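Local coordinates for protein LacI family sugar-binding transcriptional regulator (Enterococcus faecalis V583, PDB 4RK0) that binds ribose in the cleft between its two sugar-binding lobes and, like other LacI-family regulators, probably controls transcription by binding operator DNA, at residues K8-I13 with G66-S71; P89-D94 with T242-R247; D108-G113 with I140-K145; Q114-H119 with K145-V150. One frame throughout, in Å; residues are numbered along the deposited sequence.

Overall arrangement
Contacts 1 and 2 lie in the N-terminal lobe, and contacts 3 and 4 join two helices of the other half of this periplasmic-binding-protein-like fold. The first two have centres about 8 Å apart and share the sheet, since strands 66-69 and 90-93 are neighbours: Ile69 N is 2.8 Å from Ile91 O, probably a hydrogen bond. Contacts 3 and 4, also about 8 Å apart between centres, follow one another along helices 109-122 and 138-150. Ribose bridges the halves, held by Asp94 of contact 2 and Arg143 of contact 3; the centres of contacts 2 and 3 are about 23 Å apart. Contact 4 lies farthest from contact 1, about 33 Å between centres.

Contact 1: residues K8-I13 with G66-S71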
loop_
_atom_site.group_PDB
_atom_site.type_symbol
_atom_site.label_atom_id
_atom_site.label_comp_id
_atom_site.label_asym_id
_atom_site.label_seq_id
_atom_site.Cartn_x
_atom_site.Cartn_y
_atom_site.Cartn_z
ATOM N N LYS A 8 21.439 8.351 -14.114
ATOM C CA LYS A 8 20.751 8.904 -12.931
ATOM C C LYS A 8 19.645 7.956 -12.419
ATOM O O LYS A 8 18.496 8.339 -12.244
ATOM C CB LYS A 8 20.218 10.306 -13.219
ATOM C CG LYS A 8 21.323 11.358 -13.438
ATOM C CD LYS A 8 20.860 12.727 -12.960
ATOM C CE LYS A 8 21.810 13.828 -13.391
ATOM N NZ LYS A 8 21.750 14.072 -14.857
ATOM N N THR A 9 20.030 6.711 -12.182
ATOM C CA THR A 9 19.113 5.665 -11.754
ATOM C C THR A 9 19.462 5.218 -10.339
ATOM O O THR A 9 20.631 5.052 -10.007
ATOM C CB THR A 9 19.175 4.463 -12.727
ATOM O OG1 THR A 9 20.514 3.949 -12.784
ATOM C CG2 THR A 9 18.738 4.870 -14.123
ATOM N N ILE A 10 18.446 5.029 -9.486
ATOM C CA ILE A 10 18.643 4.443 -8.166
ATOM C C ILE A 10 17.821 3.157 -7.979
ATOM O O ILE A 10 16.605 3.184 -8.124
ATOM C CB ILE A 10 18.177 5.389 -7.062
ATOM C CG1 ILE A 10 18.902 6.732 -7.176
ATOM C CG2 ILE A 10 18.370 4.745 -5.690
ATOM C CD1 ILE A 10 20.360 6.692 -6.775
ATOM N N GLY A 11 18.463 2.045 -7.618
ATOM C CA GLY A 11 17.723 0.788 -7.358
ATOM C C GLY A 11 17.237 0.692 -5.928
ATOM O O GLY A 11 17.983 0.973 -5.028
ATOM N N VAL A 12 15.964 0.341 -5.720
ATOM C CA VAL A 12 15.407 0.295 -4.388
ATOM C C VAL A 12 14.850 -1.090 -4.143
ATOM O O VAL A 12 13.980 -1.525 -4.881
ATOM C CB VAL A 12 14.254 1.295 -4.241
ATOM C CG1 VAL A 12 13.656 1.161 -2.837
ATOM C CG2 VAL A 12 14.772 2.713 -4.502
ATOM N N ILE A 13 15.410 -1.771 -3.146
ATOM C CA ILE A 13 15.092 -3.142 -2.840
ATOM C C ILE A 13 14.374 -3.182 -1.500
ATOM O O ILE A 13 14.962 -2.936 -0.451
ATOM C CB ILE A 13 16.373 -4.022 -2.710
ATOM C CG1 ILE A 13 17.365 -3.763 -3.844
ATOM C CG2 ILE A 13 15.993 -5.486 -2.569
ATOM C CD1 ILE A 13 16.849 -3.996 -5.231
ATOM N N GLY A 66 23.173 4.023 -7.869
ATOM C CA GLY A 66 23.179 3.717 -6.442
ATOM C C GLY A 66 22.005 2.836 -6.029
ATOM O O GLY A 66 21.043 2.718 -6.776
ATOM N N PHE A 67 22.151 2.196 -4.878
ATOM C CA PHE A 67 21.158 1.237 -4.355
ATOM C C PHE A 67 20.716 1.578 -2.943
ATOM O O PHE A 67 21.533 1.839 -2.071
ATOM C CB PHE A 67 21.720 -0.213 -4.296
ATOM C CG PHE A 67 21.681 -0.946 -5.606
ATOM C CD1 PHE A 67 20.491 -1.467 -6.080
ATOM C CD2 PHE A 67 22.841 -1.142 -6.357
ATOM C CE1 PHE A 67 20.448 -2.156 -7.292
ATOM C CE2 PHE A 67 22.801 -1.823 -7.568
ATOM C CZ PHE A 67 21.604 -2.327 -8.037
ATOM N N VAL A 68 19.404 1.533 -2.714
ATOM C CA VAL A 68 18.864 1.530 -1.352
ATOM C C VAL A 68 18.448 0.075 -1.052
ATOM O O VAL A 68 17.653 -0.472 -1.807
ATOM C CB VAL A 68 17.583 2.409 -1.266
ATOM C CG1 VAL A 68 17.030 2.397 0.146
ATOM C CG2 VAL A 68 17.880 3.837 -1.721
ATOM N N ILE A 69 18.945 -0.479 0.043
ATOM C CA ILE A 69 18.773 -1.902 0.385
ATOM C C ILE A 69 18.095 -2.024 1.743
ATOM O O ILE A 69 18.662 -1.759 2.779
ATOM C CB ILE A 69 20.106 -2.724 0.321
ATOM C CG1 ILE A 69 20.734 -2.586 -1.073
ATOM C CG2 ILE A 69 19.800 -4.191 0.643
ATOM C CD1 ILE A 69 22.179 -3.019 -1.198
ATOM N N ALA A 70 16.820 -2.410 1.696
ATOM C CA ALA A 70 16.025 -2.549 2.878
ATOM C C ALA A 70 15.680 -4.026 3.163
ATOM O O ALA A 70 14.970 -4.291 4.123
ATOM C CB ALA A 70 14.720 -1.752 2.733
ATOM N N SER A 71 16.144 -4.952 2.319
ATOM C CA SER A 71 15.804 -6.389 2.417
ATOM C C SER A 71 17.043 -7.174 2.822
ATOM O O SER A 71 18.114 -6.931 2.284
ATOM C CB SER A 71 15.276 -6.886 1.047
ATOM O OG SER A 71 15.273 -8.304 0.942
#
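Gly11 and Val68 hold the middle of a parallel strand pair in the N-terminal sheet of the periplasmic-binding-protein fold, where strand 9-14 runs between strands 39-44 and 66-69. The firm part of the ladder starts at Gly11, whose N gives to Gly66 O at 2.8 Å and whose O receives Val68 N at the same distance. Ile13 repeats the pattern, its N bound to Val68 O and its O to Ala70 N, while Ile10 and Val12 bond to the other neighbour, strand 39-44. One face of the sheet carries Ile10, Val12 and Val68. There Ile10 CG2 lies 4.1 Å from Val68 CG2, and Leu244 of helix 233-249 covers both residues. The opposite face carries Phe67, Ile13 and Ile69. With no side chain on Gly11 in the way, the Phe67 ring settles beside its backbone, CD1 3.8 Å from Gly11 CA.

The other end is slack. Gly66 N reaches Thr9 O only through a weak, bent bond of 3.5 Å, Thr9 is partly exposed, and the poorly ordered Lys8 takes no part and packs on Arg62 of the second subunit. Packing resumes past strand 66-69, where the chain turns across the end of Ile13. The Ile13 branch lying opposite the backbone N (chi1 -46° for its CG1) brings CG2 to 3.9 Å from Ser71 CB.

Contact 2: residues P89-D94 with T242-R247; sequences PFIVLD and TLLLER. With RIB (alpha-D-ribofuranose), chain E.
Ile91 turns CG1 away from its own backbone N (chi1 -175°), which sends CD1 to 3.7 Å from Leu243 CB, the two side chains crossing at about a right angle, and leaves the other branch, CG2, facing Leu244 CB at 4.0 Å. Leu244 likewise carries CG opposite its backbone N (chi1 178°), then turns at chi2 and lays CD1 against the strand backbone, 3.8 Å from Phe90 CA. Just before the strand, Pro89 CB packs on the aliphatic part of Arg247, 3.6 Å from its CG. The Arg247 chain bends farther out, so the guanidinium leaves Pro89 for a salt bridge with Asp103 and a bond to Lys253 O. Helix 233-249 thus covers one face of the sheet, and its segment 242-247 runs nearly antiparallel to strand 90-93, at 159°. Farther along the chain, away from the helix, Asp94 OD1 accepts a hydrogen bond from ribose O2 (2.6 Å). The contact implies a division of labour along one segment: apolar side chains seat the strand on its helix, and the carboxylate of Asp94, at the far end of the segment, accepts a ribose hydroxyl.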
loop_
_atom_site.group_PDB
_atom_site.type_symbol
_atom_site.label_atom_id
_atom_site.label_comp_id
_atom_site.label_asym_id
_atom_site.label_seq_id
_atom_site.Cartn_x
_atom_site.Cartn_y
_atom_site.Cartn_z
ATOM N N PRO A 89 27.781 3.057 -4.905
ATOM C CA PRO A 89 27.371 3.417 -3.564
ATOM C C PRO A 89 25.995 2.820 -3.219
ATOM O O PRO A 89 25.182 2.576 -4.111
ATOM C CB PRO A 89 27.304 4.941 -3.628
ATOM C CG PRO A 89 26.974 5.232 -5.044
ATOM C CD PRO A 89 27.692 4.190 -5.837
ATOM N N PHE A 90 25.819 2.542 -1.949
ATOM C CA PHE A 90 24.568 2.022 -1.418
ATOM C C PHE A 90 24.329 2.442 0.030
ATOM O O PHE A 90 25.191 2.988 0.708
ATOM C CB PHE A 90 24.560 0.496 -1.520
ATOM C CG PHE A 90 25.542 -0.180 -0.587
ATOM C CD1 PHE A 90 26.855 -0.391 -0.963
ATOM C CD2 PHE A 90 25.153 -0.571 0.669
ATOM C CE1 PHE A 90 27.753 -0.991 -0.087
ATOM C CE2 PHE A 90 26.034 -1.172 1.544
ATOM C CZ PHE A 90 27.352 -1.382 1.168
ATOM N N ILE A 91 23.111 2.187 0.499
ATOM C CA ILE A 91 22.718 2.505 1.843
ATOM C C ILE A 91 21.710 1.424 2.281
ATOM O O ILE A 91 20.962 0.932 1.461
ATOM C CB ILE A 91 22.119 3.938 1.929
ATOM C CG1 ILE A 91 21.823 4.325 3.372
ATOM C CG2 ILE A 91 20.897 4.090 1.024
ATOM C CD1 ILE A 91 21.774 5.841 3.551
ATOM N N VAL A 92 21.809 1.034 3.539
ATOM C CA VAL A 92 20.973 -0.013 4.130
ATOM C C VAL A 92 20.062 0.542 5.238
ATOM O O VAL A 92 20.322 1.563 5.877
ATOM C CB VAL A 92 21.799 -1.210 4.685
ATOM C CG1 VAL A 92 22.793 -1.714 3.647
ATOM C CG2 VAL A 92 22.471 -0.913 6.019
ATOM N N LEU A 93 18.964 -0.151 5.454
ATOM C CA LEU A 93 18.029 0.233 6.442
ATOM C C LEU A 93 17.076 -0.923 6.664
ATOM O O LEU A 93 17.068 -1.927 5.927
ATOM C CB LEU A 93 17.222 1.460 5.991
ATOM C CG LEU A 93 16.269 1.276 4.825
ATOM C CD1 LEU A 93 15.211 2.404 4.838
ATOM C CD2 LEU A 93 16.964 1.169 3.493
ATOM N N ASP A 94 16.298 -0.739 7.707
ATOM C CA ASP A 94 15.156 -1.576 8.028
ATOM C C ASP A 94 15.589 -3.036 8.249
ATOM O O ASP A 94 16.393 -3.289 9.162
ATOM C CB ASP A 94 14.079 -1.455 6.963
ATOM C CG ASP A 94 12.689 -1.791 7.541
ATOM O OD1 ASP A 94 12.287 -1.148 8.538
ATOM O OD2 ASP A 94 12.056 -2.736 7.070
ATOM N N THR A 242 18.562 10.973 0.656
ATOM C CA THR A 242 19.375 12.192 0.718
ATOM C C THR A 242 20.796 11.770 0.931
ATOM O O THR A 242 21.691 12.230 0.234
ATOM C CB THR A 242 18.896 13.144 1.818
ATOM O OG1 THR A 242 17.562 13.586 1.486
ATOM C CG2 THR A 242 19.794 14.388 1.912
ATOM N N LEU A 243 21.003 10.879 1.892
ATOM C CA LEU A 243 22.340 10.371 2.168
ATOM C C LEU A 243 22.940 9.623 1.013
ATOM O O LEU A 243 24.138 9.732 0.775
ATOM C CB LEU A 243 22.347 9.521 3.417
ATOM C CG LEU A 243 22.224 10.265 4.738
ATOM C CD1 LEU A 243 22.366 9.257 5.843
ATOM C CD2 LEU A 243 23.268 11.364 4.893
ATOM N N LEU A 244 22.127 8.905 0.240
ATOM C CA LEU A 244 22.673 8.173 -0.898
ATOM C C LEU A 244 23.085 9.130 -1.987
ATOM O O LEU A 244 24.142 8.978 -2.576
ATOM C CB LEU A 244 21.679 7.143 -1.454
ATOM C CG LEU A 244 22.115 6.339 -2.680
ATOM C CD1 LEU A 244 23.372 5.519 -2.395
ATOM C CD2 LEU A 244 20.976 5.410 -3.096
ATOM N N LEU A 245 22.248 10.113 -2.279
ATOM C CA LEU A 245 22.613 11.083 -3.319
ATOM C C LEU A 245 23.861 11.890 -2.943
ATOM O O LEU A 245 24.613 12.333 -3.836
ATOM C CB LEU A 245 21.435 12.000 -3.627
ATOM C CG LEU A 245 20.358 11.375 -4.529
ATOM C CD1 LEU A 245 19.238 12.382 -4.750
ATOM C CD2 LEU A 245 20.921 10.927 -5.866
ATOM N N GLU A 246 24.100 12.042 -1.641
ATOM C CA GLU A 246 25.308 12.705 -1.166
ATOM C C GLU A 246 26.548 11.902 -1.488
ATOM O O GLU A 246 27.587 12.483 -1.775
ATOM C CB GLU A 246 25.271 12.918 0.342
ATOM C CG GLU A 246 24.626 14.217 0.801
ATOM C CD GLU A 246 24.436 14.287 2.315
ATOM O OE1 GLU A 246 24.974 13.431 3.054
ATOM O OE2 GLU A 246 23.720 15.197 2.776
ATOM N N ARG A 247 26.461 10.574 -1.412
ATOM C CA ARG A 247 27.612 9.740 -1.739
ATOM C C ARG A 247 27.808 9.711 -3.256
ATOM O O ARG A 247 28.920 9.731 -3.754
ATOM C CB ARG A 247 27.471 8.346 -1.122
ATOM C CG ARG A 247 28.660 7.441 -1.391
ATOM C CD ARG A 247 28.627 6.194 -0.490
ATOM N NE ARG A 247 28.618 6.534 0.941
ATOM C CZ ARG A 247 29.675 6.935 1.647
ATOM N NH1 ARG A 247 30.862 7.079 1.061
ATOM N NH2 ARG A 247 29.551 7.216 2.940
HETATM O O5 RIB E . 5.536 -3.100 9.128
HETATM C C5 RIB E . 6.553 -3.645 8.301
HETATM C C4 RIB E . 7.671 -3.929 9.206
HETATM O O4 RIB E . 8.778 -4.628 8.581
HETATM C C3 RIB E . 7.940 -2.491 9.606
HETATM O O3 RIB E . 7.689 -2.506 11.013
HETATM C C2 RIB E . 9.372 -2.313 9.095
HETATM O O2 RIB E . 10.205 -1.728 10.065
HETATM C C1 RIB E . 9.841 -3.666 8.529
HETATM O O1 RIB E . 11.088 -4.071 9.065
#

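Contact 3: residues D108-G113 with I140-K145; sequences DDYRGG and IQQRLK. With RIB (alpha-D-ribofuranose), chain E.
Asp109 and Arg143 form a side-on salt bridge in which two nitrogens share one oxygen: NE lies 2.9 Å from Asp109 OD1, and NH2 3.1 Å from the same OD1. That oxygen sits in the guanidinium plane. Arg143 starts with CG opposite its carbonyl carbon (chi1 -66°) and runs extended from there, so its end reaches past Asp109 into the ribose pocket. NH1 and NH2 both give to RIB O3, each at 3.0 Å, and NH2 also gives to RIB O2 at 2.9 Å. Ile140 CG1 rests against one face of the guanidinium, Tyr213 adds a cation-pi contact, and NH1 has a further bond to Ile185 O. Asp109 is thus a second-shell residue that helps fix the rotation of a sugar-binding arginine.

Away from the pocket, Tyr110 takes over. With CG anti to the backbone N (chi1 -171°), its ring crosses the bent Gln142 side chain, CD1 4.0 Å from Gln142 NE2, and presents its edge to the aliphatic chain of Lys145, CE1 3.9 Å from CG. Gly113 lets the backbones close in, its CA 3.4 Å from Arg143 O in a CA-H...O contact. Segments 109-113 and 140-145 cross at -39°. The two helices pack side by side; helix 109-122 carries the chain from strand 103-107 of the N-terminal sheet to strand 127-132 of the second, which leads on to helix 138-150.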
loop_
_atom_site.group_PDB
_atom_site.type_symbol
_atom_site.label_atom_id
_atom_site.label_comp_id
_atom_site.label_asym_id
_atom_site.label_seq_id
_atom_site.Cartn_x
_atom_site.Cartn_y
_atom_site.Cartn_z
ATOM N N ASP A 108 14.559 3.628 15.925
ATOM C CA ASP A 108 14.918 3.131 17.226
ATOM C C ASP A 108 14.020 1.993 17.723
ATOM O O ASP A 108 13.218 2.183 18.614
ATOM C CB ASP A 108 14.942 4.270 18.237
ATOM C CG ASP A 108 15.744 3.914 19.491
ATOM O OD1 ASP A 108 15.973 2.703 19.800
ATOM O OD2 ASP A 108 16.143 4.867 20.175
ATOM N N ASP A 109 14.225 0.805 17.167
ATOM C CA ASP A 109 13.378 -0.358 17.442
ATOM C C ASP A 109 13.399 -0.762 18.897
ATOM O O ASP A 109 12.386 -1.143 19.486
ATOM C CB ASP A 109 13.818 -1.542 16.562
ATOM C CG ASP A 109 13.612 -1.267 15.087
ATOM O OD1 ASP A 109 12.452 -1.267 14.622
ATOM O OD2 ASP A 109 14.601 -1.016 14.403
ATOM N N TYR A 110 14.584 -0.689 19.489
ATOM C CA TYR A 110 14.735 -1.030 20.875
ATOM C C TYR A 110 13.910 -0.151 21.783
ATOM O O TYR A 110 13.224 -0.629 22.676
ATOM C CB TYR A 110 16.226 -0.909 21.242
ATOM C CG TYR A 110 16.567 -1.440 22.619
ATOM C CD1 TYR A 110 16.859 -2.790 22.812
ATOM C CD2 TYR A 110 16.662 -0.597 23.708
ATOM C CE1 TYR A 110 17.225 -3.286 24.072
ATOM C CE2 TYR A 110 17.007 -1.082 24.968
ATOM C CZ TYR A 110 17.284 -2.426 25.144
ATOM O OH TYR A 110 17.627 -2.909 26.389
ATOM N N ARG A 111 14.010 1.152 21.582
ATOM C CA ARG A 111 13.222 2.075 22.403
ATOM C C ARG A 111 11.712 1.900 22.122
ATOM O O ARG A 111 10.916 1.978 23.022
ATOM C CB ARG A 111 13.667 3.519 22.144
ATOM C CG ARG A 111 12.918 4.623 22.882
ATOM C CD ARG A 111 12.964 4.467 24.400
ATOM N NE ARG A 111 12.133 5.468 25.080
ATOM C CZ ARG A 111 11.805 5.436 26.373
ATOM N NH1 ARG A 111 11.037 6.393 26.884
ATOM N NH2 ARG A 111 12.234 4.450 27.162
ATOM N N GLY A 112 11.341 1.630 20.875
ATOM C CA GLY A 112 9.907 1.374 20.574
ATOM C C GLY A 112 9.358 0.200 21.383
ATOM O O GLY A 112 8.248 0.235 21.885
ATOM N N GLY A 113 10.160 -0.857 21.514
ATOM C CA GLY A 113 9.735 -2.000 22.284
ATOM C C GLY A 113 9.584 -1.658 23.750
ATOM O O GLY A 113 8.641 -2.121 24.402
ATOM N N ILE A 140 13.513 -6.024 13.838
ATOM C CA ILE A 140 12.294 -6.496 14.466
ATOM C C ILE A 140 12.605 -7.197 15.782
ATOM O O ILE A 140 11.945 -6.928 16.778
ATOM C CB ILE A 140 11.488 -7.386 13.513
ATOM C CG1 ILE A 140 10.948 -6.490 12.394
ATOM C CG2 ILE A 140 10.380 -8.072 14.282
ATOM C CD1 ILE A 140 10.429 -7.215 11.175
ATOM N N GLN A 141 13.677 -8.001 15.793
ATOM C CA GLN A 141 14.110 -8.683 16.984
ATOM C C GLN A 141 14.404 -7.665 18.070
ATOM O O GLN A 141 14.046 -7.872 19.209
ATOM C CB GLN A 141 15.370 -9.553 16.721
ATOM C CG GLN A 141 15.619 -10.560 17.846
ATOM C CD GLN A 141 14.575 -11.673 17.909
ATOM O OE1 GLN A 141 14.049 -12.011 18.979
ATOM N NE2 GLN A 141 14.271 -12.251 16.762
ATOM N N GLN A 142 15.042 -6.551 17.709
ATOM C CA GLN A 142 15.267 -5.481 18.688
ATOM C C GLN A 142 14.007 -4.967 19.402
ATOM O O GLN A 142 14.086 -4.482 20.528
ATOM C CB GLN A 142 16.003 -4.311 18.043
ATOM C CG GLN A 142 17.427 -4.634 17.620
ATOM C CD GLN A 142 18.357 -4.857 18.805
ATOM O OE1 GLN A 142 18.740 -5.987 19.118
ATOM N NE2 GLN A 142 18.724 -3.774 19.465
ATOM N N ARG A 143 12.844 -5.031 18.767
ATOM C CA ARG A 143 11.631 -4.601 19.441
ATOM C C ARG A 143 11.278 -5.539 20.584
ATOM O O ARG A 143 10.861 -5.116 21.670
ATOM C CB ARG A 143 10.466 -4.546 18.460
ATOM C CG ARG A 143 10.608 -3.497 17.379
ATOM C CD ARG A 143 9.600 -3.652 16.247
ATOM N NE ARG A 143 10.066 -2.922 15.075
ATOM C CZ ARG A 143 9.515 -2.970 13.877
ATOM N NH1 ARG A 143 8.371 -3.650 13.685
ATOM N NH2 ARG A 143 10.069 -2.286 12.880
ATOM N N LEU A 144 11.424 -6.837 20.348
ATOM C CA LEU A 144 11.234 -7.785 21.426
ATOM C C LEU A 144 12.271 -7.543 22.529
ATOM O O LEU A 144 11.939 -7.543 23.746
ATOM C CB LEU A 144 11.380 -9.216 20.908
ATOM C CG LEU A 144 11.342 -10.258 22.034
ATOM C CD1 LEU A 144 10.003 -10.270 22.752
ATOM C CD2 LEU A 144 11.643 -11.632 21.459
ATOM N N LYS A 145 13.527 -7.392 22.099
ATOM C CA LYS A 145 14.644 -7.151 23.066
ATOM C C LYS A 145 14.367 -5.916 23.915
ATOM O O LYS A 145 14.497 -5.944 25.137
ATOM C CB LYS A 145 15.967 -6.998 22.318
ATOM C CG LYS A 145 17.209 -7.119 23.199
ATOM C CD LYS A 145 18.297 -7.951 22.525
ATOM C CE LYS A 145 19.683 -7.603 23.039
ATOM N NZ LYS A 145 20.151 -6.305 22.476
HETATM O O5 RIB E . 5.536 -3.100 9.128
HETATM C C5 RIB E . 6.553 -3.645 8.301
HETATM C C4 RIB E . 7.671 -3.929 9.206
HETATM O O4 RIB E . 8.778 -4.628 8.581
HETATM C C3 RIB E . 7.940 -2.491 9.606
HETATM O O3 RIB E . 7.689 -2.506 11.013
HETATM C C2 RIB E . 9.372 -2.313 9.095
HETATM O O2 RIB E . 10.205 -1.728 10.065
HETATM C C1 RIB E . 9.841 -3.666 8.529
HETATM O O1 RIB E . 11.088 -4.071 9.065
#

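Contact 4: residues Q114-H119 with K145-V150; sequences QLAAKH and KGFCSV
Gln114 and Ser149 supply the polar part of this helix-helix contact. Gln114 NE2 gives a nearly straight hydrogen bond (168°) to Ser149 OG at 2.9 Å, with the oxygen in the plane of the amide. Ser149 OG gives its own hydrogen bond back to Gly146 O at 2.6 Å. The serine can serve both because its OG sits between the backbone N and the carbonyl carbon (chi1 77°), turned back toward the preceding turn. Gly146 O also lies 3.3 Å from Gln114 CG.

The aromatic part belongs to Phe147. Ala117 CB stands over one face of its ring, 22° off the normal, in a CH-pi contact, and Ala117 CA is 3.5 Å from CE2 of the same ring. Ala116 CB touches CD2 more distantly. Phe147 also meets Phe183 and packs on Val128 and Val130 of strand 127-132, which places this flank of the contact against the four-stranded sheet.

The purely aliphatic part is small but close: Ala117 CB and Val150 CG2 are 3.4 Å apart, tighter than usual for two carbons, and Val150 CG1 lies 4.1 Å from Gln114 CG.

Small residues therefore bring helices 109-122 and 138-150 together around a ring and a valine, while the amide of Gln114 bonds at both OE1, to Arg111, and NE2, to Ser149, consistent with a fixed amide orientation.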
loop_
_atom_site.group_PDB
_atom_site.type_symbol
_atom_site.label_atom_id
_atom_site.label_comp_id
_atom_site.label_asym_id
_atom_site.label_seq_id
_atom_site.Cartn_x
_atom_site.Cartn_y
_atom_site.Cartn_z
ATOM N N GLN A 114 10.500 -0.828 24.261
ATOM C CA GLN A 114 10.398 -0.309 25.627
ATOM C C GLN A 114 9.105 0.495 25.851
ATOM O O GLN A 114 8.447 0.336 26.840
ATOM C CB GLN A 114 11.595 0.575 25.934
ATOM C CG GLN A 114 12.864 -0.207 26.141
ATOM C CD GLN A 114 13.988 0.661 26.691
ATOM O OE1 GLN A 114 14.033 1.865 26.460
ATOM N NE2 GLN A 114 14.907 0.043 27.415
ATOM N N LEU A 115 8.743 1.343 24.894
ATOM C CA LEU A 115 7.544 2.172 25.047
ATOM C C LEU A 115 6.285 1.336 25.042
ATOM O O LEU A 115 5.354 1.626 25.785
ATOM C CB LEU A 115 7.447 3.153 23.894
ATOM C CG LEU A 115 8.432 4.303 23.928
ATOM C CD1 LEU A 115 8.377 5.123 22.635
ATOM C CD2 LEU A 115 8.204 5.184 25.138
ATOM N N ALA A 116 6.290 0.278 24.230
ATOM C CA ALA A 116 5.152 -0.636 24.133
ATOM C C ALA A 116 4.976 -1.361 25.453
ATOM O O ALA A 116 3.883 -1.400 26.017
ATOM C CB ALA A 116 5.363 -1.604 22.949
ATOM N N ALA A 117 6.070 -1.909 25.965
ATOM C CA ALA A 117 6.079 -2.493 27.300
ATOM C C ALA A 117 5.590 -1.531 28.391
ATOM O O ALA A 117 4.842 -1.952 29.247
ATOM C CB ALA A 117 7.471 -2.987 27.638
ATOM N N LYS A 118 6.017 -0.266 28.344
ATOM C CA LYS A 118 5.715 0.697 29.383
ATOM C C LYS A 118 4.246 0.971 29.335
ATOM O O LYS A 118 3.607 1.115 30.348
ATOM C CB LYS A 118 6.432 2.035 29.186
ATOM C CG LYS A 118 7.869 2.108 29.691
ATOM C CD LYS A 118 8.345 3.560 29.656
ATOM C CE LYS A 118 9.856 3.675 29.725
ATOM N NZ LYS A 118 10.405 3.006 30.936
ATOM N N HIS A 119 3.719 1.063 28.133
ATOM C CA HIS A 119 2.307 1.295 28.004
ATOM C C HIS A 119 1.461 0.179 28.601
ATOM O O HIS A 119 0.501 0.457 29.341
ATOM C CB HIS A 119 1.957 1.477 26.549
ATOM C CG HIS A 119 0.520 1.754 26.353
ATOM N ND1 HIS A 119 -0.063 2.921 26.782
ATOM C CD2 HIS A 119 -0.479 0.984 25.862
ATOM C CE1 HIS A 119 -1.355 2.881 26.515
ATOM N NE2 HIS A 119 -1.633 1.708 25.981
ATOM N N LYS A 145 13.527 -7.392 22.099
ATOM C CA LYS A 145 14.644 -7.151 23.066
ATOM C C LYS A 145 14.367 -5.916 23.915
ATOM O O LYS A 145 14.497 -5.944 25.137
ATOM C CB LYS A 145 15.967 -6.998 22.318
ATOM C CG LYS A 145 17.209 -7.119 23.199
ATOM C CD LYS A 145 18.297 -7.951 22.525
ATOM C CE LYS A 145 19.683 -7.603 23.039
ATOM N NZ LYS A 145 20.151 -6.305 22.476
ATOM N N GLY A 146 13.936 -4.826 23.286
ATOM C CA GLY A 146 13.599 -3.632 24.071
ATOM C C GLY A 146 12.408 -3.867 24.971
ATOM O O GLY A 146 12.378 -3.427 26.131
ATOM N N PHE A 147 11.406 -4.580 24.456
ATOM C CA PHE A 147 10.245 -4.939 25.254
ATOM C C PHE A 147 10.663 -5.688 26.536
ATOM O O PHE A 147 10.251 -5.331 27.647
ATOM C CB PHE A 147 9.287 -5.756 24.411
ATOM C CG PHE A 147 7.973 -6.016 25.051
ATOM C CD1 PHE A 147 7.795 -7.100 25.898
ATOM C CD2 PHE A 147 6.884 -5.162 24.813
ATOM C CE1 PHE A 147 6.579 -7.330 26.497
ATOM C CE2 PHE A 147 5.658 -5.402 25.400
ATOM C CZ PHE A 147 5.501 -6.484 26.252
ATOM N N CYS A 148 11.515 -6.698 26.390
ATOM C CA CYS A 148 11.905 -7.521 27.551
ATOM C C CYS A 148 12.954 -6.813 28.427
ATOM O O CYS A 148 13.183 -7.207 29.558
ATOM C CB CYS A 148 12.393 -8.890 27.092
ATOM S SG CYS A 148 11.071 -9.778 26.210
ATOM N N SER A 149 13.557 -5.740 27.929
ATOM C CA SER A 149 14.507 -4.966 28.740
ATOM C C SER A 149 13.844 -4.280 29.953
ATOM O O SER A 149 14.524 -3.991 30.955
ATOM C CB SER A 149 15.249 -3.937 27.892
ATOM O OG SER A 149 14.445 -2.810 27.608
ATOM N N VAL A 150 12.533 -4.030 29.865
ATOM C CA VAL A 150 11.799 -3.311 30.916
ATOM C C VAL A 150 10.586 -4.037 31.469
ATOM O O VAL A 150 10.144 -3.711 32.571
ATOM C CB VAL A 150 11.314 -1.927 30.450
ATOM C CG1 VAL A 150 12.509 -1.060 30.096
ATOM C CG2 VAL A 150 10.333 -2.042 29.287
#